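Local coordinates for erythrocyte membrane protein 1 (Plasmodium falciparum, PDB 6S8T) that probably binds the host receptor ICAM-1 through this DBLbeta domain, one part of a larger adhesin of the infected erythrocyte surface, at residues N69-K83 against H117-V131. Numbering follows the deposited sequence.
Sequences NDSRNGNNGGACTGK and HMCTSNLENLNVSWV
Arg72 and Ser121 meet because of two torsions: the arginine chain bends at chi3 (-61°), and Ser121 carries its OG opposite the backbone N (chi1 -177°), up to the guanidinium edge. There Arg72 NH2 donates to Ser121 OG at 2.9 Å, close to the guanidinium plane. On another part of the edge, Arg72 takes the Asp70 carboxylate side-on, NE to OD1 and NH2 to OD2, the latter a straight salt bridge of 2.7 Å; both oxygens use syn lone pairs. The Asn125 amide stacks over one face of the guanidinium, its plane turned 28° from it, and is held there by Asn125 ND2 donating to Ser121 O. Asn76 O lies over the opposite face, though that loop is poorly ordered. Beside this cluster Asp70 and Leu126 form a single beta bridge, in which Ser71 N gives a nearly straight bond to Asn125 O and Asn127 N a weak one to Asn69 O. Asn69 brings OD1 to Trp130 CB and ND2 to Val131 CG2, each at 3.6 Å, while OD1 accepts from Lys49 N.

At the other end, Cys80 and Cys119 are joined by a disulfide, and Ser121 N donates to Ala79 O at 3.0 Å. Lys83 runs past Met118 O to a salt bridge, NZ meeting the syn lone pair of Glu124 OE1 at 2.9 Å; Thr120 OG1 donates to OE1 on its anti side. A water links Lys83 NZ to Met118 O. Residues 69-83, part of the loop between helix 16-32 and strand 97-98, are thus bound along helix 121-124 and its flanking turns in the Duffy-binding-like domain. Arg72 with Asp70 and Lys83 with Glu124 would each be expected to offset much of the other's charge; the Cys80 end is tied covalently, the Asn69-Arg72 end by polar bonds.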
ATOM      1  N   ASN A  69      12.064  12.697 -18.601  1.00 63.55           N
ATOM      2  CA  ASN A  69      11.792  14.111 -18.823  1.00 65.22           C
ATOM      3  C   ASN A  69      11.855  14.922 -17.533  1.00 69.11           C
ATOM      4  O   ASN A  69      11.216  15.974 -17.428  1.00 65.64           O
ATOM      5  CB  ASN A  69      10.438  14.298 -19.507  1.00 64.36           C
ATOM      6  CG  ASN A  69      10.522  14.158 -21.016  1.00 66.13           C
ATOM      7  OD1 ASN A  69      11.527  14.517 -21.628  1.00 75.34           O
ATOM      8  ND2 ASN A  69       9.460  13.640 -21.625  1.00 68.48           N
ATOM      9  N   ASP A  70      12.602  14.437 -16.542  1.00 66.58           N
ATOM     10  CA  ASP A  70      12.910  15.240 -15.365  1.00 67.19           C
ATOM     11  C   ASP A  70      13.669  16.490 -15.791  1.00 72.30           C
ATOM     12  O   ASP A  70      14.683  16.408 -16.492  1.00 74.83           O
ATOM     13  CB  ASP A  70      13.735  14.413 -14.373  1.00 67.61           C
ATOM     14  CG  ASP A  70      13.860  15.070 -13.001  1.00 67.23           C
ATOM     15  OD1 ASP A  70      13.907  16.314 -12.912  1.00 66.62           O
ATOM     16  OD2 ASP A  70      13.920  14.327 -12.000  1.00 64.47           O
ATOM     17  N   SER A  71      13.171  17.653 -15.368  1.00 75.02           N
ATOM     18  CA  SER A  71      13.713  18.942 -15.777  1.00 80.02           C
ATOM     19  C   SER A  71      14.884  19.396 -14.916  1.00 88.42           C
ATOM     20  O   SER A  71      15.054  20.603 -14.703  1.00 92.40           O
ATOM     21  CB  SER A  71      12.610  20.001 -15.760  1.00 79.81           C
ATOM     22  OG  SER A  71      12.176  20.249 -14.434  1.00 77.63           O
ATOM     23  N   ARG A  72      15.698  18.470 -14.417  1.00 95.12           N
ATOM     24  CA  ARG A  72      16.833  18.803 -13.572  1.00104.33           C
ATOM     25  C   ARG A  72      18.116  18.221 -14.156  1.00126.51           C
ATOM     26  O   ARG A  72      18.088  17.349 -15.029  1.00123.53           O
ATOM     27  CB  ARG A  72      16.624  18.300 -12.137  1.00 89.16           C
ATOM     28  CG  ARG A  72      15.493  19.004 -11.405  1.00 82.35           C
ATOM     29  CD  ARG A  72      15.205  18.353 -10.064  1.00 78.24           C
ATOM     30  NE  ARG A  72      14.800  16.958 -10.208  1.00 74.66           N
ATOM     31  CZ  ARG A  72      14.462  16.169  -9.193  1.00 72.22           C
ATOM     32  NH1 ARG A  72      14.478  16.637  -7.952  1.00 72.57           N
ATOM     33  NH2 ARG A  72      14.106  14.911  -9.416  1.00 62.65           N
ATOM     34  N   ASN A  73      19.244  18.718 -13.652  1.00155.58           N
ATOM     35  CA  ASN A  73      20.551  18.345 -14.172  1.00163.62           C
ATOM     36  C   ASN A  73      20.918  16.924 -13.739  1.00161.97           C
ATOM     37  O   ASN A  73      20.141  16.211 -13.097  1.00160.96           O
ATOM     38  CB  ASN A  73      21.608  19.346 -13.711  1.00177.90           C
ATOM     39  CG  ASN A  73      21.377  20.738 -14.270  1.00185.99           C
ATOM     40  OD1 ASN A  73      21.975  21.122 -15.275  1.00190.35           O
ATOM     41  ND2 ASN A  73      20.505  21.501 -13.620  1.00186.67           N
ATOM     42  N   GLY A  74      22.129  16.513 -14.103  1.00155.47           N
ATOM     43  CA  GLY A  74      22.544  15.149 -13.857  1.00146.64           C
ATOM     44  C   GLY A  74      22.713  14.858 -12.378  1.00139.03           C
ATOM     45  O   GLY A  74      23.016  15.737 -11.573  1.00141.14           O
ATOM     46  N   ASN A  75      22.480  13.595 -12.021  1.00130.68           N
ATOM     47  CA  ASN A  75      22.679  13.104 -10.661  1.00125.64           C
ATOM     48  C   ASN A  75      21.689  13.727  -9.686  1.00124.73           C
ATOM     49  O   ASN A  75      21.684  13.388  -8.499  1.00122.21           O
ATOM     50  CB  ASN A  75      24.124  13.347 -10.202  1.00125.85           C
ATOM     51  CG  ASN A  75      25.110  12.448 -10.911  1.00125.37           C
ATOM     52  OD1 ASN A  75      24.711  11.509 -11.599  1.00123.52           O
ATOM     53  ND2 ASN A  75      26.402  12.716 -10.738  1.00127.73           N
ATOM     54  N   ASN A  76      20.861  14.653 -10.166  1.00127.98           N
ATOM     55  CA  ASN A  76      19.786  15.213  -9.367  1.00130.00           C
ATOM     56  C   ASN A  76      18.400  14.871  -9.894  1.00127.80           C
ATOM     57  O   ASN A  76      17.412  15.144  -9.204  1.00127.72           O
ATOM     58  CB  ASN A  76      19.925  16.739  -9.274  1.00134.93           C
ATOM     59  CG  ASN A  76      19.062  17.336  -8.180  1.00134.83           C
ATOM     60  OD1 ASN A  76      17.966  17.830  -8.438  1.00133.33           O
ATOM     61  ND2 ASN A  76      19.549  17.277  -6.946  1.00136.17           N
ATOM     62  N   GLY A  77      18.297  14.262 -11.072  1.00125.42           N
ATOM     63  CA  GLY A  77      17.007  13.937 -11.641  1.00119.06           C
ATOM     64  C   GLY A  77      16.637  12.472 -11.539  1.00113.74           C
ATOM     65  O   GLY A  77      15.844  11.975 -12.343  1.00115.14           O
ATOM     66  N   GLY A  78      17.201  11.768 -10.556  1.00 98.88           N
ATOM     67  CA  GLY A  78      16.849  10.381 -10.355  1.00 84.40           C
ATOM     68  C   GLY A  78      15.493  10.217  -9.693  1.00 72.47           C
ATOM     69  O   GLY A  78      14.967  11.125  -9.050  1.00 69.77           O
ATOM     70  N   ALA A  79      14.918   9.025  -9.861  1.00 63.54           N
ATOM     71  CA  ALA A  79      13.609   8.762  -9.273  1.00 57.03           C
ATOM     72  C   ALA A  79      13.682   8.669  -7.755  1.00 58.26           C
ATOM     73  O   ALA A  79      12.734   9.066  -7.067  1.00 51.52           O
ATOM     74  CB  ALA A  79      13.012   7.483  -9.858  1.00 55.41           C
ATOM     75  N   CYS A  80      14.789   8.157  -7.211  1.00 54.31           N
ATOM     76  CA  CYS A  80      14.972   8.064  -5.769  1.00 55.51           C
ATOM     77  C   CYS A  80      15.707   9.269  -5.191  1.00 56.48           C
ATOM     78  O   CYS A  80      16.205   9.192  -4.062  1.00 57.12           O
ATOM     79  CB  CYS A  80      15.719   6.780  -5.402  1.00 60.14           C
ATOM     80  SG  CYS A  80      14.828   5.225  -5.679  1.00 68.89           S
ATOM     81  N   THR A  81      15.782  10.372  -5.932  1.00 63.11           N
ATOM     82  CA  THR A  81      16.546  11.530  -5.479  1.00 60.94           C
ATOM     83  C   THR A  81      15.926  12.121  -4.220  1.00 63.19           C
ATOM     84  O   THR A  81      14.757  12.526  -4.218  1.00 58.57           O
ATOM     85  CB  THR A  81      16.616  12.584  -6.583  1.00 63.51           C
ATOM     86  OG1 THR A  81      17.398  12.084  -7.674  1.00 64.11           O
ATOM     87  CG2 THR A  81      17.253  13.861  -6.058  1.00 67.60           C
ATOM     88  N   GLY A  82      16.709  12.151  -3.147  1.00 63.33           N
ATOM     89  CA  GLY A  82      16.274  12.757  -1.901  1.00 65.58           C
ATOM     90  C   GLY A  82      15.142  12.053  -1.183  1.00 64.52           C
ATOM     91  O   GLY A  82      14.283  12.720  -0.593  1.00 66.22           O
ATOM     92  N   LYS A  83      15.119  10.724  -1.207  1.00 62.62           N
ATOM     93  CA  LYS A  83      14.085   9.945  -0.542  1.00 58.14           C
ATOM     94  C   LYS A  83      14.685   9.152   0.611  1.00 57.24           C
ATOM     95  O   LYS A  83      15.756   8.552   0.473  1.00 57.34           O
ATOM     96  CB  LYS A  83      13.390   8.993  -1.524  1.00 56.37           C
ATOM     97  CG  LYS A  83      12.711   9.682  -2.707  1.00 53.85           C
ATOM     98  CD  LYS A  83      11.523  10.528  -2.264  1.00 50.01           C
ATOM     99  CE  LYS A  83      10.880  11.235  -3.446  1.00 50.83           C
ATOM    100  NZ  LYS A  83       9.756  12.123  -3.036  1.00 49.62           N
ATOM    101  N   HIS A 117       8.197   7.267   1.426  1.00 39.80           N
ATOM    102  CA  HIS A 117       9.518   7.405   0.822  1.00 44.39           C
ATOM    103  C   HIS A 117       9.603   6.737  -0.547  1.00 40.98           C
ATOM    104  O   HIS A 117      10.673   6.270  -0.951  1.00 37.36           O
ATOM    105  CB  HIS A 117      10.588   6.848   1.762  1.00 43.20           C
ATOM    106  CG  HIS A 117      10.537   7.435   3.138  1.00 41.98           C
ATOM    107  ND1 HIS A 117      10.766   8.771   3.386  1.00 44.96           N
ATOM    108  CD2 HIS A 117      10.272   6.870   4.339  1.00 41.15           C
ATOM    109  CE1 HIS A 117      10.652   9.002   4.682  1.00 44.98           C
ATOM    110  NE2 HIS A 117      10.356   7.864   5.283  1.00 44.24           N
ATOM    111  N   MET A 118       8.489   6.697  -1.271  1.00 38.75           N
ATOM    112  CA  MET A 118       8.451   6.109  -2.602  1.00 36.39           C
ATOM    113  C   MET A 118       9.264   6.951  -3.586  1.00 36.01           C
ATOM    114  O   MET A 118       9.320   8.178  -3.488  1.00 39.80           O
ATOM    115  CB  MET A 118       6.995   5.992  -3.061  1.00 33.10           C
ATOM    116  CG  MET A 118       6.733   5.013  -4.184  1.00 36.82           C
ATOM    117  SD  MET A 118       4.966   4.661  -4.329  1.00 41.99           S
ATOM    118  CE  MET A 118       4.910   3.913  -5.954  1.00 36.79           C
ATOM    119  N   CYS A 119       9.901   6.273  -4.549  1.00 36.66           N
ATOM    120  CA  CYS A 119      10.804   6.931  -5.501  1.00 41.15           C
ATOM    121  C   CYS A 119      10.012   7.457  -6.699  1.00 44.69           C
ATOM    122  O   CYS A 119       9.968   6.853  -7.772  1.00 47.22           O
ATOM    123  CB  CYS A 119      11.903   5.975  -5.954  1.00 43.37           C
ATOM    124  SG  CYS A 119      13.061   5.423  -4.675  1.00 48.73           S
ATOM    125  N   THR A 120       9.399   8.627  -6.515  1.00 42.80           N
ATOM    126  CA  THR A 120       8.614   9.272  -7.563  1.00 42.27           C
ATOM    127  C   THR A 120       9.115  10.682  -7.862  1.00 44.37           C
ATOM    128  O   THR A 120       8.363  11.523  -8.357  1.00 46.23           O
ATOM    129  CB  THR A 120       7.136   9.308  -7.184  1.00 42.99           C
ATOM    130  OG1 THR A 120       6.983   9.991  -5.934  1.00 44.90           O
ATOM    131  CG2 THR A 120       6.586   7.899  -7.058  1.00 41.58           C
ATOM    132  N   SER A 121      10.396  10.944  -7.585  1.00 42.62           N
ATOM    133  CA  SER A 121      10.925  12.297  -7.711  1.00 45.36           C
ATOM    134  C   SER A 121      10.969  12.760  -9.164  1.00 48.45           C
ATOM    135  O   SER A 121      10.781  13.952  -9.436  1.00 49.21           O
ATOM    136  CB  SER A 121      12.318  12.371  -7.081  1.00 50.43           C
ATOM    137  OG  SER A 121      12.831  13.687  -7.127  1.00 57.27           O
ATOM    138  N   ASN A 122      11.220  11.848 -10.106  1.00 48.02           N
ATOM    139  CA  ASN A 122      11.184  12.227 -11.514  1.00 49.91           C
ATOM    140  C   ASN A 122       9.785  12.671 -11.922  1.00 50.16           C
ATOM    141  O   ASN A 122       9.628  13.620 -12.700  1.00 51.68           O
ATOM    142  CB  ASN A 122      11.660  11.067 -12.392  1.00 48.84           C
ATOM    143  CG  ASN A 122      10.773   9.839 -12.276  1.00 50.46           C
ATOM    144  OD1 ASN A 122      10.369   9.456 -11.179  1.00 51.19           O
ATOM    145  ND2 ASN A 122      10.466   9.215 -13.410  1.00 48.45           N
ATOM    146  N   LEU A 123       8.755  12.006 -11.398  1.00 49.72           N
ATOM    147  CA  LEU A 123       7.386  12.385 -11.730  1.00 50.82           C
ATOM    148  C   LEU A 123       6.993  13.699 -11.069  1.00 55.43           C
ATOM    149  O   LEU A 123       6.174  14.447 -11.617  1.00 54.36           O
ATOM    150  CB  LEU A 123       6.422  11.273 -11.319  1.00 40.45           C
ATOM    151  CG  LEU A 123       6.584   9.929 -12.030  1.00 39.71           C
ATOM    152  CD1 LEU A 123       5.676   8.880 -11.395  1.00 40.16           C
ATOM    153  CD2 LEU A 123       6.279  10.070 -13.515  1.00 37.35           C
ATOM    154  N   GLU A 124       7.563  13.998  -9.898  1.00 54.63           N
ATOM    155  CA  GLU A 124       7.235  15.231  -9.196  1.00 55.88           C
ATOM    156  C   GLU A 124       7.817  16.463  -9.878  1.00 61.41           C
ATOM    157  O   GLU A 124       7.282  17.562  -9.701  1.00 64.21           O
ATOM    158  CB  GLU A 124       7.730  15.156  -7.750  1.00 57.16           C
ATOM    159  CG  GLU A 124       7.033  14.102  -6.895  1.00 56.54           C
ATOM    160  CD  GLU A 124       7.809  13.762  -5.629  1.00 59.74           C
ATOM    161  OE1 GLU A 124       8.063  12.562  -5.386  1.00 57.75           O
ATOM    162  OE2 GLU A 124       8.176  14.695  -4.882  1.00 60.89           O
ATOM    163  N   ASN A 125       8.890  16.307 -10.651  1.00 62.45           N
ATOM    164  CA  ASN A 125       9.586  17.421 -11.285  1.00 61.56           C
ATOM    165  C   ASN A 125       9.571  17.292 -12.804  1.00 58.33           C
ATOM    166  O   ASN A 125      10.581  17.508 -13.477  1.00 56.96           O
ATOM    167  CB  ASN A 125      11.020  17.529 -10.769  1.00 63.20           C
ATOM    168  CG  ASN A 125      11.085  17.754  -9.272  1.00 62.43           C
ATOM    169  OD1 ASN A 125      10.924  18.878  -8.795  1.00 65.54           O
ATOM    170  ND2 ASN A 125      11.326  16.686  -8.521  1.00 58.47           N
ATOM    171  N   LEU A 126       8.416  16.941 -13.365  1.00 56.27           N
ATOM    172  CA  LEU A 126       8.296  16.825 -14.810  1.00 59.53           C
ATOM    173  C   LEU A 126       8.269  18.201 -15.467  1.00 64.59           C
ATOM    174  O   LEU A 126       7.800  19.185 -14.890  1.00 68.12           O
ATOM    175  CB  LEU A 126       7.031  16.051 -15.187  1.00 58.94           C
ATOM    176  CG  LEU A 126       7.027  14.528 -15.033  1.00 56.75           C
ATOM    177  CD1 LEU A 126       5.680  13.960 -15.445  1.00 44.41           C
ATOM    178  CD2 LEU A 126       8.146  13.898 -15.852  1.00 53.66           C
ATOM    179  N   ASN A 127       8.791  18.259 -16.688  1.00 64.66           N
ATOM    180  CA  ASN A 127       8.632  19.418 -17.563  1.00 67.90           C
ATOM    181  C   ASN A 127       7.519  19.068 -18.543  1.00 64.23           C
ATOM    182  O   ASN A 127       7.732  18.308 -19.492  1.00 63.91           O
ATOM    183  CB  ASN A 127       9.936  19.753 -18.278  1.00 76.26           C
ATOM    184  CG  ASN A 127       9.812  20.970 -19.177  1.00 85.46           C
ATOM    185  OD1 ASN A 127       9.427  20.859 -20.343  1.00 87.97           O
ATOM    186  ND2 ASN A 127      10.139  22.139 -18.640  1.00 88.66           N
ATOM    187  N   VAL A 128       6.325  19.618 -18.305  1.00 63.29           N
ATOM    188  CA  VAL A 128       5.149  19.239 -19.082  1.00 63.10           C
ATOM    189  C   VAL A 128       5.292  19.598 -20.554  1.00 66.34           C
ATOM    190  O   VAL A 128       4.595  19.026 -21.398  1.00 67.63           O
ATOM    191  CB  VAL A 128       3.881  19.884 -18.487  1.00 61.97           C
ATOM    192  CG1 VAL A 128       3.653  19.393 -17.066  1.00 56.25           C
ATOM    193  CG2 VAL A 128       3.989  21.404 -18.525  1.00 67.04           C
ATOM    194  N   SER A 129       6.177  20.539 -20.888  1.00 66.85           N
ATOM    195  CA  SER A 129       6.414  20.852 -22.294  1.00 71.85           C
ATOM    196  C   SER A 129       7.148  19.712 -22.989  1.00 70.39           C
ATOM    197  O   SER A 129       6.774  19.302 -24.093  1.00 69.43           O
ATOM    198  CB  SER A 129       7.200  22.158 -22.421  1.00 78.45           C
ATOM    199  OG  SER A 129       6.440  23.257 -21.952  1.00 81.37           O
ATOM    200  N   TRP A 130       8.196  19.181 -22.351  1.00 68.31           N
ATOM    201  CA  TRP A 130       8.962  18.098 -22.960  1.00 67.76           C
ATOM    202  C   TRP A 130       8.114  16.846 -23.146  1.00 65.90           C
ATOM    203  O   TRP A 130       8.376  16.046 -24.053  1.00 64.72           O
ATOM    204  CB  TRP A 130      10.195  17.782 -22.112  1.00 66.28           C
ATOM    205  CG  TRP A 130      11.284  18.818 -22.195  1.00 70.56           C
ATOM    206  CD1 TRP A 130      11.338  19.891 -23.039  1.00 74.81           C
ATOM    207  CD2 TRP A 130      12.475  18.874 -21.398  1.00 71.54           C
ATOM    208  NE1 TRP A 130      12.489  20.609 -22.818  1.00 75.49           N
ATOM    209  CE2 TRP A 130      13.202  20.007 -21.816  1.00 74.70           C
ATOM    210  CE3 TRP A 130      12.995  18.079 -20.373  1.00 70.16           C
ATOM    211  CZ2 TRP A 130      14.423  20.362 -21.243  1.00 76.09           C
ATOM    212  CZ3 TRP A 130      14.208  18.433 -19.806  1.00 69.01           C
ATOM    213  CH2 TRP A 130      14.907  19.564 -20.243  1.00 73.41           C
ATOM    214  N   VAL A 131       7.093  16.663 -22.311  1.00 66.52           N
ATOM    215  CA  VAL A 131       6.252  15.478 -22.417  1.00 66.02           C
ATOM    216  C   VAL A 131       5.244  15.608 -23.557  1.00 68.98           C
ATOM    217  O   VAL A 131       4.931  14.617 -24.226  1.00 70.26           O
ATOM    218  CB  VAL A 131       5.552  15.214 -21.072  1.00 64.58           C
ATOM    219  CG1 VAL A 131       4.715  13.945 -21.135  1.00 59.52           C
ATOM    220  CG2 VAL A 131       6.576  15.123 -19.952  1.00 64.23           C
TER
HETATM  221  O   HOH W   1       7.907   9.755  -2.010  1.00 43.75           O